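Local structure of exonuclease mut-7 homolog (Aedes aegypti, 7JW2) at residues Ala78-Val83 against Pro108-Met113. The protein probably trims the 3' ends of AGO1-bound microRNAs as a magnesium-dependent 3'-5' exoribonuclease, of which this chain is the catalytic exonuclease domain. Numbering follows the deposited sequence.
Sequences ALAKNV and PSFNVM
Where helix 73-84 passes the loop that follows helix 96-106, the nearest pair of CA atoms is Ala80 and Phe110, 5.9 Å apart, and no hydrogen bond links the two segments. Two consecutive inverse gamma turns, centred on Phe110 and Asn111, bend the loop at this point. The phenyl ring of Phe110 and the Ala80 side of the helix share most of the contact, with Leu79 adding less. Phe110 CG stands anti to the backbone N (chi1 -176°), which brings the far end of the ring nearer the helix although the CB itself does not point there. The leading corner is CE1, and Leu79 CD2 meets it obliquely at 3.6 Å. Leu79 CG is almost as near, 3.8 Å from Phe110 CE1, since this leucine also extends anti to its own N (chi1 -179°). Beside them Ala80 meets the loop with its methyl and its backbone N: CB lies 4.2 Å from Phe110 CD1 and 4.1 Å from Asn111 O, while N sits near the ring plane at its edge. One face of the ring is covered from within the loop, with Val112 CG2 3.6 Å above the plane and offset toward the rim. Phe84, Trp76 and Phe103 add their rings around Phe110, the first edge-to-face, and Leu79 reaches on to Phe21 and Leu25. The contact thus joins helices 18-28, 73-84 and 96-106 of the RNase H-like exonuclease fold to the loop through a largely buried hydrophobic cluster rich in aromatic rings. Between the two segments themselves, cohesion comes from dispersion and the exclusion of water; the hydrogen bonds that help hold the loop come from neighbours, Asn85 to Asn111 O and Met113 N, and Gln104 to Val112 O.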
loop_
_atom_site.group_PDB
_atom_site.type_symbol
_atom_site.label_atom_id
_atom_site.label_comp_id
_atom_site.label_asym_id
_atom_site.label_seq_id
_atom_site.Cartn_x
_atom_site.Cartn_y
_atom_site.Cartn_z
ATOM N N ALA A 78 0.632 9.122 -2.456
ATOM C CA ALA A 78 1.090 8.195 -1.426
ATOM C C ALA A 78 2.558 7.842 -1.622
ATOM O O ALA A 78 3.304 7.707 -0.645
ATOM C CB ALA A 78 0.233 6.932 -1.423
ATOM N N LEU A 79 2.997 7.699 -2.868
ATOM C CA LEU A 79 4.408 7.433 -3.129
ATOM C C LEU A 79 5.265 8.639 -2.766
ATOM O O LEU A 79 6.339 8.496 -2.160
ATOM C CB LEU A 79 4.603 7.056 -4.599
ATOM C CG LEU A 79 6.039 6.734 -5.020
ATOM C CD1 LEU A 79 6.563 5.549 -4.220
ATOM C CD2 LEU A 79 6.094 6.457 -6.511
ATOM N N ALA A 80 4.816 9.839 -3.123
ATOM C CA ALA A 80 5.577 11.027 -2.759
ATOM C C ALA A 80 5.670 11.175 -1.245
ATOM O O ALA A 80 6.751 11.434 -0.699
ATOM C CB ALA A 80 4.961 12.272 -3.399
ATOM N N LYS A 81 4.565 10.956 -0.537
ATOM C CA LYS A 81 4.581 11.202 0.900
ATOM C C LYS A 81 5.403 10.160 1.648
ATOM O O LYS A 81 6.105 10.495 2.614
ATOM C CB LYS A 81 3.157 11.224 1.431
ATOM C CG LYS A 81 3.081 11.156 2.940
ATOM C CD LYS A 81 1.666 11.343 3.375
ATOM C CE LYS A 81 1.568 11.532 4.865
ATOM N NZ LYS A 81 0.153 11.295 5.222
ATOM N N ASN A 82 5.307 8.893 1.258
ATOM C CA ASN A 82 5.860 7.820 2.071
ATOM C C ASN A 82 7.250 7.386 1.634
ATOM O O ASN A 82 7.869 6.560 2.326
ATOM C CB ASN A 82 4.903 6.633 2.091
ATOM C CG ASN A 82 3.659 6.933 2.888
ATOM O OD1 ASN A 82 3.711 7.011 4.116
ATOM N ND2 ASN A 82 2.537 7.136 2.203
ATOM N N VAL A 83 7.781 7.961 0.550
ATOM C CA VAL A 83 9.132 7.646 0.087
ATOM C C VAL A 83 9.909 8.922 -0.229
ATOM O O VAL A 83 10.957 9.183 0.369
ATOM C CB VAL A 83 9.097 6.710 -1.139
ATOM C CG1 VAL A 83 10.501 6.490 -1.702
ATOM C CG2 VAL A 83 8.451 5.372 -0.764
ATOM N N PRO A 108 1.767 15.235 -12.632
ATOM C CA PRO A 108 1.751 16.351 -11.673
ATOM C C PRO A 108 1.430 15.950 -10.241
ATOM O O PRO A 108 1.883 16.640 -9.319
ATOM C CB PRO A 108 0.684 17.289 -12.255
ATOM C CG PRO A 108 0.677 16.966 -13.728
ATOM C CD PRO A 108 0.875 15.480 -13.781
ATOM N N SER A 109 0.676 14.864 -10.024
ATOM C CA SER A 109 0.368 14.425 -8.662
ATOM C C SER A 109 1.567 13.806 -7.953
ATOM O O SER A 109 1.560 13.718 -6.726
ATOM C CB SER A 109 -0.778 13.417 -8.683
ATOM O OG SER A 109 -1.945 14.002 -9.219
ATOM N N PHE A 110 2.590 13.371 -8.701
ATOM C CA PHE A 110 3.821 12.825 -8.125
ATOM C C PHE A 110 4.728 14.011 -7.841
ATOM O O PHE A 110 5.695 14.293 -8.557
ATOM C CB PHE A 110 4.460 11.815 -9.075
ATOM C CG PHE A 110 5.675 11.128 -8.508
ATOM C CD1 PHE A 110 5.680 10.645 -7.212
ATOM C CD2 PHE A 110 6.831 10.989 -9.272
ATOM C CE1 PHE A 110 6.806 10.025 -6.683
ATOM C CE2 PHE A 110 7.956 10.360 -8.745
ATOM C CZ PHE A 110 7.938 9.881 -7.451
ATOM N N ASN A 111 4.393 14.715 -6.764
ATOM C CA ASN A 111 4.917 16.048 -6.488
ATOM C C ASN A 111 6.116 15.925 -5.551
ATOM O O ASN A 111 6.005 16.071 -4.339
ATOM C CB ASN A 111 3.800 16.908 -5.897
ATOM C CG ASN A 111 4.252 18.293 -5.523
ATOM O OD1 ASN A 111 4.875 18.986 -6.317
ATOM N ND2 ASN A 111 3.921 18.714 -4.309
ATOM N N VAL A 112 7.282 15.654 -6.139
ATOM C CA VAL A 112 8.511 15.477 -5.362
ATOM C C VAL A 112 9.136 16.835 -5.074
ATOM O O VAL A 112 9.315 17.653 -5.987
ATOM C CB VAL A 112 9.505 14.568 -6.102
ATOM C CG1 VAL A 112 10.798 14.461 -5.301
ATOM C CG2 VAL A 112 8.904 13.185 -6.343
ATOM N N MET A 113 9.497 17.060 -3.809
ATOM C CA MET A 113 10.136 18.298 -3.371
ATOM C C MET A 113 11.657 18.163 -3.445
ATOM O O MET A 113 12.257 17.363 -2.720
ATOM C CB MET A 113 9.696 18.657 -1.950
ATOM C CG MET A 113 8.183 18.524 -1.707
ATOM S SD MET A 113 7.659 18.647 0.029
ATOM C CE MET A 113 5.880 18.713 -0.150
#